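Local coordinates for vanadium-dependent haloperoxidase (Zobellia galactanivorans, PDB 4CIT), which probably catalyses the vanadate-dependent oxidation of iodide by hydrogen peroxide, as a bacterial iodoperoxidase, at residues D55-P60 with L123-D128; Q174-P179 with G201-W206. All blocks are in the same frame, centred on the assembly; numbering follows the deposited sequence.

Overall arrangement
Contacts 1 and 2 lie in series along a mostly helical chain, the first closing before the second opens, with centres about 16 Å apart. They meet where the start of helix 59-80 abuts the loop 201-206: Pro60 O lies 3.3 Å from Trp206 CZ2, and Ser58 CB packs 3.6 Å from Ile202 CG2. Contact 1 joins two interhelical turns and its centre is about 14 Å from that of the chain; contact 2, at about 19 Å, is further out. Contact 2 connects to the vanadate site: the side chain of Glu203 is about 12 Å from a bound vanadate ion, and Ile202 pairs through its backbone with Pro360, next to the vanadate-pocket residue Phe361.

Contact 1: residues D55-P60 with L123-D128; sequences DIFSPP and LIFSED
Asp55 and Phe125 bring the two backbones closest, their CA atoms 6.4 Å apart, where the chain leaves helix 38-55 through a Schellman motif with Ile56 at positive phi and faces the loop joining helix 108-123 to helix 128-144. With CG anti to its carbonyl carbon (chi1 -72°), Asp55 turns its carboxylate to this loop and receives three hydrogen bonds from it. Its OD1 takes the Ser126 hydroxyl on the syn lone pair, OG to OD1 being 2.6 Å. Asp55 OD2 accepts two backbone N-H groups from one face of the carboxylate plane: Ser126 N at 2.8 Å, 22° out of plane on the syn side, and Phe125 N at 2.9 Å, from above the plane and more bent. Beside this polar grip, the Phe57 ring puts CZ 3.5 Å from Phe125 CD2. The planes are only 10° apart but the centroids are 5.7 Å apart, so the rings are slid past each other with little overlap. Phe57 CE2 also meets Ile124 CG2 at 3.9 Å, while Met52 and Ile65 extend the apolar surroundings of Phe57. With both oxygens engaged, the carboxylate is probably restrained in rotation, and donation from two amides and a hydroxyl would be expected to favour its ionised form.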
ATOM      1  N   ASP A  55      -8.709   2.656 -13.476  1.00 16.70           N
ATOM      2  CA  ASP A  55      -8.425   4.072 -13.617  1.00 18.69           C
ATOM      3  C   ASP A  55      -6.910   4.361 -13.748  1.00 20.26           C
ATOM      4  O   ASP A  55      -6.496   5.532 -13.914  1.00 23.71           O
ATOM      5  CB  ASP A  55      -8.968   4.850 -12.384  1.00 18.21           C
ATOM      6  CG  ASP A  55     -10.498   4.963 -12.359  1.00 20.18           C
ATOM      7  OD1 ASP A  55     -11.164   4.635 -13.361  1.00 16.90           O
ATOM      8  OD2 ASP A  55     -11.076   5.435 -11.329  1.00 20.12           O
ATOM      9  N   ILE A  56      -6.137   3.296 -13.612  1.00 17.08           N
ATOM     10  CA  ILE A  56      -4.672   3.298 -13.792  1.00 22.35           C
ATOM     11  C   ILE A  56      -3.967   4.229 -12.796  1.00 18.42           C
ATOM     12  O   ILE A  56      -3.165   5.096 -13.105  1.00 20.14           O
ATOM     13  CB  ILE A  56      -4.233   3.488 -15.255  1.00 28.37           C
ATOM     14  CG1 ILE A  56      -5.266   2.780 -16.182  1.00 30.87           C
ATOM     15  CG2 ILE A  56      -2.868   2.858 -15.430  1.00 30.32           C
ATOM     16  CD1 ILE A  56      -4.924   2.850 -17.650  1.00 33.63           C
ATOM     17  N   PHE A  57      -4.228   3.928 -11.546  1.00 16.70           N
ATOM     18  CA  PHE A  57      -3.468   4.530 -10.456  1.00 16.60           C
ATOM     19  C   PHE A  57      -2.095   3.923 -10.286  1.00 15.35           C
ATOM     20  O   PHE A  57      -1.913   2.724 -10.256  1.00 17.96           O
ATOM     21  CB  PHE A  57      -4.295   4.527  -9.192  1.00 16.46           C
ATOM     22  CG  PHE A  57      -5.367   5.582  -9.191  1.00 16.52           C
ATOM     23  CD1 PHE A  57      -5.049   6.904  -8.960  1.00 18.48           C
ATOM     24  CD2 PHE A  57      -6.696   5.276  -9.485  1.00 17.87           C
ATOM     25  CE1 PHE A  57      -6.002   7.931  -9.015  1.00 20.09           C
ATOM     26  CE2 PHE A  57      -7.640   6.259  -9.519  1.00 18.25           C
ATOM     27  CZ  PHE A  57      -7.320   7.591  -9.268  1.00 20.38           C
ATOM     28  N   SER A  58      -1.116   4.756  -9.980  1.00 14.36           N
ATOM     29  CA  SER A  58       0.256   4.279  -9.751  1.00 13.86           C
ATOM     30  C   SER A  58       0.462   3.748  -8.306  1.00 11.65           C
ATOM     31  O   SER A  58      -0.342   4.042  -7.418  1.00 12.76           O
ATOM     32  CB  SER A  58       1.240   5.423  -9.952  1.00 14.04           C
ATOM     33  OG  SER A  58       1.071   6.435  -8.948  1.00 14.30           O
ATOM     34  N   PRO A  59       1.559   2.996  -8.048  1.00 12.17           N
ATOM     35  CA  PRO A  59       1.752   2.452  -6.690  1.00 13.35           C
ATOM     36  C   PRO A  59       1.718   3.436  -5.523  1.00 13.12           C
ATOM     37  O   PRO A  59       0.943   3.233  -4.554  1.00 12.75           O
ATOM     38  CB  PRO A  59       3.062   1.650  -6.780  1.00 14.48           C
ATOM     39  CG  PRO A  59       3.090   1.230  -8.227  1.00 14.78           C
ATOM     40  CD  PRO A  59       2.467   2.371  -9.018  1.00 13.10           C
ATOM     41  N   PRO A  60       2.413   4.563  -5.630  1.00 12.14           N
ATOM     42  CA  PRO A  60       2.303   5.487  -4.503  1.00 11.64           C
ATOM     43  C   PRO A  60       0.917   6.112  -4.313  1.00 11.28           C
ATOM     44  O   PRO A  60       0.456   6.256  -3.163  1.00 11.75           O
ATOM     45  CB  PRO A  60       3.332   6.624  -4.828  1.00 11.99           C
ATOM     46  CG  PRO A  60       3.835   6.331  -6.216  1.00 12.77           C
ATOM     47  CD  PRO A  60       3.405   4.970  -6.646  1.00 12.91           C
ATOM     48  N   LEU A 123     -11.811   9.499  -3.972  1.00 13.97           N
ATOM     49  CA  LEU A 123     -10.365   9.307  -4.264  1.00 14.08           C
ATOM     50  C   LEU A 123     -10.099   8.552  -5.584  1.00 15.68           C
ATOM     51  O   LEU A 123      -8.983   8.518  -6.044  1.00 17.88           O
ATOM     52  CB  LEU A 123      -9.744   8.552  -3.107  1.00 13.41           C
ATOM     53  CG  LEU A 123      -9.518   9.359  -1.879  1.00 14.87           C
ATOM     54  CD1 LEU A 123      -9.338   8.436  -0.631  1.00 14.61           C
ATOM     55  CD2 LEU A 123      -8.312  10.219  -2.119  1.00 15.76           C
ATOM     56  N   ILE A 124     -11.129   8.007  -6.194  1.00 16.53           N
ATOM     57  CA  ILE A 124     -10.991   7.418  -7.528  1.00 15.62           C
ATOM     58  C   ILE A 124     -11.682   8.233  -8.615  1.00 18.52           C
ATOM     59  O   ILE A 124     -12.361   9.143  -8.326  1.00 17.38           O
ATOM     60  CB  ILE A 124     -11.306   5.905  -7.589  1.00 15.39           C
ATOM     61  CG1 ILE A 124     -12.613   5.461  -6.975  1.00 16.16           C
ATOM     62  CG2 ILE A 124     -10.238   5.119  -6.892  1.00 16.44           C
ATOM     63  CD1 ILE A 124     -13.807   6.057  -7.602  1.00 18.17           C
ATOM     64  N   PHE A 125     -11.461   7.883  -9.891  1.00 19.14           N
ATOM     65  CA  PHE A 125     -12.061   8.627 -11.013  1.00 21.21           C
ATOM     66  C   PHE A 125     -13.413   8.095 -11.405  1.00 18.55           C
ATOM     67  O   PHE A 125     -14.318   8.887 -11.533  1.00 21.32           O
ATOM     68  CB  PHE A 125     -11.119   8.690 -12.253  1.00 26.98           C
ATOM     69  CG  PHE A 125     -10.074   9.771 -12.136  1.00 33.85           C
ATOM     70  CD1 PHE A 125     -10.436  11.137 -12.259  1.00 40.74           C
ATOM     71  CD2 PHE A 125      -8.719   9.465 -11.892  1.00 41.10           C
ATOM     72  CE1 PHE A 125      -9.459  12.152 -12.135  1.00 40.20           C
ATOM     73  CE2 PHE A 125      -7.761  10.482 -11.740  1.00 39.88           C
ATOM     74  CZ  PHE A 125      -8.132  11.816 -11.880  1.00 38.64           C
ATOM     75  N   SER A 126     -13.573   6.798 -11.498  1.00 18.02           N
ATOM     76  CA  SER A 126     -14.838   6.145 -11.926  1.00 17.96           C
ATOM     77  C   SER A 126     -15.767   5.988 -10.683  1.00 16.68           C
ATOM     78  O   SER A 126     -15.976   4.899 -10.197  1.00 16.20           O
ATOM     79  CB  SER A 126     -14.534   4.811 -12.574  1.00 23.28           C
ATOM     80  OG  SER A 126     -13.674   4.970 -13.715  1.00 21.20           O
ATOM     81  N   GLU A 127     -16.301   7.105 -10.221  1.00 17.12           N
ATOM     82  CA  GLU A 127     -17.125   7.209  -9.015  1.00 17.85           C
ATOM     83  C   GLU A 127     -18.387   6.362  -9.090  1.00 19.10           C
ATOM     84  O   GLU A 127     -18.798   5.739  -8.119  1.00 17.20           O
ATOM     85  CB  GLU A 127     -17.506   8.692  -8.773  1.00 19.95           C
ATOM     86  CG  GLU A 127     -16.320   9.575  -8.440  1.00 22.77           C
ATOM     87  CD  GLU A 127     -16.677  10.837  -7.665  1.00 27.59           C
ATOM     88  OE1 GLU A 127     -17.870  11.038  -7.416  1.00 29.31           O
ATOM     89  OE2 GLU A 127     -15.767  11.622  -7.268  1.00 31.05           O
ATOM     90  N   ASP A 128     -18.924   6.230 -10.299  1.00 18.08           N
ATOM     91  CA  ASP A 128     -20.104   5.420 -10.531  1.00 19.58           C
ATOM     92  C   ASP A 128     -19.944   3.959 -10.122  1.00 18.83           C
ATOM     93  O   ASP A 128     -20.926   3.276  -9.750  1.00 15.84           O
ATOM     94  CB  ASP A 128     -20.598   5.574 -11.978  1.00 24.78           C
ATOM     95  CG  ASP A 128     -19.673   4.963 -12.992  1.00 32.49           C
ATOM     96  OD1 ASP A 128     -18.430   4.981 -12.844  1.00 29.35           O
ATOM     97  OD2 ASP A 128     -20.218   4.537 -14.021  1.00 44.15           O
TER

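Contact 2: residues Q174-P179 with G201-W206; sequences QTRTMP and GIEPHW
His205, Arg176 and Glu203 organise this contact, with Met178 adding the sulfur that lies against the imidazole. His205 has the largest buried area of the two segments. Met178 SD sits over one face of the His205 ring, 4.1 Å from the centroid and 23° off the ring normal, an offset sulfur-aromatic contact. Met178 CB approaches the same ring at His205 CD2, 3.8 Å away. At the ring edge, His205 NE2 donates a weak hydrogen bond to Pro179 O, 3.4 Å long. Thr175 CG2 lies 4.2 Å from His205 CB, the two side chains running past each other in opposite senses. Two type I beta turns face each other here, Thr175 to Met178, running on from the weakly bonded short helix near Thr175, and Glu203 to Trp206 in the long loop before helix 235-253; the contact therefore joins two turns of an irregular region on the helical body. Across them, the Arg176 guanidinium meets the Glu203 carboxylate end-on in a bidentate salt bridge, their planes 22° apart. NH1 of Arg176 reaches OE2 of Glu203 at 2.8 Å in a nearly straight bond (175°), and Arg176 NH2 pairs with Glu203 OE1 at 2.8 Å. Bends at chi2 and chi3 bring the guanidinium back to the opposite turn although the CB of Arg176 points away from it. Arg176 NH2 also donates to Thr175 OG1, 2.9 Å away, and Arg176 NE to Tyr172 O. A methionine in place of Arg176 would probably leave the Glu203 carboxylate without its charge partner and freer to turn. The buried Trp206 turns its ring edge to Arg176 NH2, with CZ3 3.8 Å from that nitrogen.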
ATOM      1  N   GLN A 174      -1.931  20.049  -5.209  1.00 15.30           N
ATOM      2  CA  GLN A 174      -0.921  20.989  -5.669  1.00 15.20           C
ATOM      3  C   GLN A 174       0.147  20.303  -6.440  1.00 18.02           C
ATOM      4  O   GLN A 174       0.693  20.895  -7.355  1.00 18.71           O
ATOM      5  CB  GLN A 174      -0.283  21.753  -4.532  1.00 18.62           C
ATOM      6  CG  GLN A 174      -1.226  22.776  -3.934  1.00 18.15           C
ATOM      7  CD  GLN A 174      -2.226  22.220  -2.954  1.00 24.01           C
ATOM      8  OE1 GLN A 174      -2.290  21.012  -2.651  1.00 19.53           O
ATOM      9  NE2 GLN A 174      -3.113  23.103  -2.527  1.00 29.04           N
ATOM     10  N   THR A 175       0.497  19.064  -6.078  1.00 15.47           N
ATOM     11  CA  THR A 175       1.536  18.390  -6.840  1.00 17.18           C
ATOM     12  C   THR A 175       1.066  17.877  -8.200  1.00 17.81           C
ATOM     13  O   THR A 175       1.893  17.506  -9.024  1.00 19.86           O
ATOM     14  CB  THR A 175       2.130  17.181  -6.048  1.00 16.85           C
ATOM     15  OG1 THR A 175       1.062  16.285  -5.756  1.00 18.20           O
ATOM     16  CG2 THR A 175       2.913  17.603  -4.857  1.00 19.50           C
ATOM     17  N   ARG A 176      -0.221  17.901  -8.508  1.00 18.13           N
ATOM     18  CA  ARG A 176      -0.725  17.451  -9.812  1.00 18.72           C
ATOM     19  C   ARG A 176      -0.188  18.278 -10.993  1.00 23.92           C
ATOM     20  O   ARG A 176       0.033  17.731 -12.025  1.00 25.05           O
ATOM     21  CB  ARG A 176      -2.276  17.450  -9.894  1.00 17.31           C
ATOM     22  CG  ARG A 176      -2.987  16.639  -8.849  1.00 15.83           C
ATOM     23  CD  ARG A 176      -2.604  15.148  -8.964  1.00 16.69           C
ATOM     24  NE  ARG A 176      -1.430  14.930  -8.091  1.00 16.82           N
ATOM     25  CZ  ARG A 176      -0.531  13.956  -8.201  1.00 19.33           C
ATOM     26  NH1 ARG A 176      -0.670  13.041  -9.145  1.00 18.93           N
ATOM     27  NH2 ARG A 176       0.519  13.913  -7.342  1.00 19.58           N
ATOM     28  N   THR A 177       0.056  19.557 -10.770  1.00 27.14           N
ATOM     29  CA  THR A 177       0.499  20.472 -11.833  1.00 32.72           C
ATOM     30  C   THR A 177       1.865  21.044 -11.537  1.00 31.84           C
ATOM     31  O   THR A 177       2.261  22.085 -12.101  1.00 31.86           O
ATOM     32  CB  THR A 177      -0.496  21.623 -11.988  1.00 32.61           C
ATOM     33  OG1 THR A 177      -0.679  22.282 -10.717  1.00 32.52           O
ATOM     34  CG2 THR A 177      -1.813  21.086 -12.464  1.00 36.72           C
ATOM     35  N   MET A 178       2.648  20.345 -10.716  1.00 27.80           N
ATOM     36  CA  MET A 178       4.025  20.758 -10.483  1.00 33.02           C
ATOM     37  C   MET A 178       4.847  20.510 -11.747  1.00 38.84           C
ATOM     38  O   MET A 178       4.649  19.500 -12.386  1.00 39.80           O
ATOM     39  CB  MET A 178       4.610  20.030  -9.288  1.00 32.84           C
ATOM     40  CG  MET A 178       4.589  20.876  -8.045  1.00 30.85           C
ATOM     41  SD  MET A 178       5.191  20.010  -6.562  1.00 24.55           S
ATOM     42  CE  MET A 178       4.125  20.902  -5.379  1.00 33.95           C
ATOM     43  N   PRO A 179       5.728  21.463 -12.149  1.00 45.47           N
ATOM     44  CA  PRO A 179       6.530  21.227 -13.364  1.00 50.31           C
ATOM     45  C   PRO A 179       7.432  20.011 -13.250  1.00 49.70           C
ATOM     46  O   PRO A 179       7.963  19.697 -12.164  1.00 48.53           O
ATOM     47  CB  PRO A 179       7.387  22.490 -13.490  1.00 51.30           C
ATOM     48  CG  PRO A 179       7.519  22.992 -12.078  1.00 53.97           C
ATOM     49  CD  PRO A 179       6.213  22.639 -11.393  1.00 51.94           C
ATOM     50  N   GLY A 201       9.286   9.389 -15.451  1.00 13.03           N
ATOM     51  CA  GLY A 201       9.273   8.867 -14.096  1.00 12.15           C
ATOM     52  C   GLY A 201       7.960   9.158 -13.374  1.00 12.10           C
ATOM     53  O   GLY A 201       7.461  10.301 -13.357  1.00 11.90           O
ATOM     54  N   ILE A 202       7.420   8.160 -12.708  1.00 12.51           N
ATOM     55  CA  ILE A 202       6.181   8.320 -11.914  1.00 11.83           C
ATOM     56  C   ILE A 202       6.404   9.104 -10.671  1.00 10.97           C
ATOM     57  O   ILE A 202       7.284   8.810  -9.858  1.00  9.57           O
ATOM     58  CB  ILE A 202       5.630   6.925 -11.497  1.00 14.67           C
ATOM     59  CG1 ILE A 202       5.372   6.126 -12.772  1.00 18.80           C
ATOM     60  CG2 ILE A 202       4.450   7.001 -10.546  1.00 15.37           C
ATOM     61  CD1 ILE A 202       4.319   6.613 -13.733  1.00 23.06           C
ATOM     62  N   GLU A 203       5.536  10.086 -10.452  1.00 10.88           N
ATOM     63  CA  GLU A 203       5.441  10.784  -9.140  1.00 12.30           C
ATOM     64  C   GLU A 203       6.770  11.353  -8.526  1.00 12.10           C
ATOM     65  O   GLU A 203       7.089  11.118  -7.407  1.00 10.65           O
ATOM     66  CB  GLU A 203       4.593  10.022  -8.095  1.00 13.26           C
ATOM     67  CG  GLU A 203       3.154   9.759  -8.488  1.00 13.41           C
ATOM     68  CD  GLU A 203       2.282  11.026  -8.628  1.00 15.19           C
ATOM     69  OE1 GLU A 203       2.599  12.146  -8.090  1.00 14.42           O
ATOM     70  OE2 GLU A 203       1.206  10.917  -9.241  1.00 16.81           O
ATOM     71  N   PRO A 204       7.461  12.172  -9.281  1.00 10.64           N
ATOM     72  CA  PRO A 204       8.741  12.730  -8.857  1.00 10.57           C
ATOM     73  C   PRO A 204       8.639  13.496  -7.566  1.00 10.63           C
ATOM     74  O   PRO A 204       9.611  13.642  -6.810  1.00 10.23           O
ATOM     75  CB  PRO A 204       9.170  13.541 -10.087  1.00 12.52           C
ATOM     76  CG  PRO A 204       7.829  13.856 -10.822  1.00 13.56           C
ATOM     77  CD  PRO A 204       7.040  12.610 -10.641  1.00 12.97           C
ATOM     78  N   HIS A 205       7.465  14.102  -7.356  1.00 10.69           N
ATOM     79  CA  HIS A 205       7.187  14.874  -6.155  1.00 11.85           C
ATOM     80  C   HIS A 205       6.362  14.202  -5.120  1.00 10.10           C
ATOM     81  O   HIS A 205       5.776  14.889  -4.284  1.00  9.74           O
ATOM     82  CB  HIS A 205       6.508  16.255  -6.556  1.00 15.23           C
ATOM     83  CG  HIS A 205       7.345  17.017  -7.546  1.00 19.50           C
ATOM     84  ND1 HIS A 205       8.595  17.491  -7.217  1.00 24.12           N
ATOM     85  CD2 HIS A 205       7.161  17.293  -8.860  1.00 20.62           C
ATOM     86  CE1 HIS A 205       9.119  18.103  -8.275  1.00 25.30           C
ATOM     87  NE2 HIS A 205       8.258  18.027  -9.269  1.00 23.24           N
ATOM     88  N   TRP A 206       6.338  12.883  -5.060  1.00  9.65           N
ATOM     89  CA  TRP A 206       5.582  12.211  -3.987  1.00  9.19           C
ATOM     90  C   TRP A 206       6.158  12.559  -2.639  1.00  9.39           C
ATOM     91  O   TRP A 206       5.391  12.604  -1.665  1.00  9.66           O
ATOM     92  CB  TRP A 206       5.539  10.711  -4.193  1.00  9.34           C
ATOM     93  CG  TRP A 206       4.415  10.048  -3.534  1.00  8.38           C
ATOM     94  CD1 TRP A 206       4.453   9.228  -2.444  1.00  9.24           C
ATOM     95  CD2 TRP A 206       3.042  10.278  -3.831  1.00  8.41           C
ATOM     96  NE1 TRP A 206       3.158   8.873  -2.062  1.00  9.49           N
ATOM     97  CE2 TRP A 206       2.278   9.558  -2.884  1.00  9.11           C
ATOM     98  CE3 TRP A 206       2.362  11.088  -4.799  1.00  9.00           C
ATOM     99  CZ2 TRP A 206       0.889   9.553  -2.925  1.00  9.01           C
ATOM    100  CZ3 TRP A 206       0.981  11.094  -4.814  1.00  9.44           C
ATOM    101  CH2 TRP A 206       0.262  10.380  -3.855  1.00  9.76           C
TER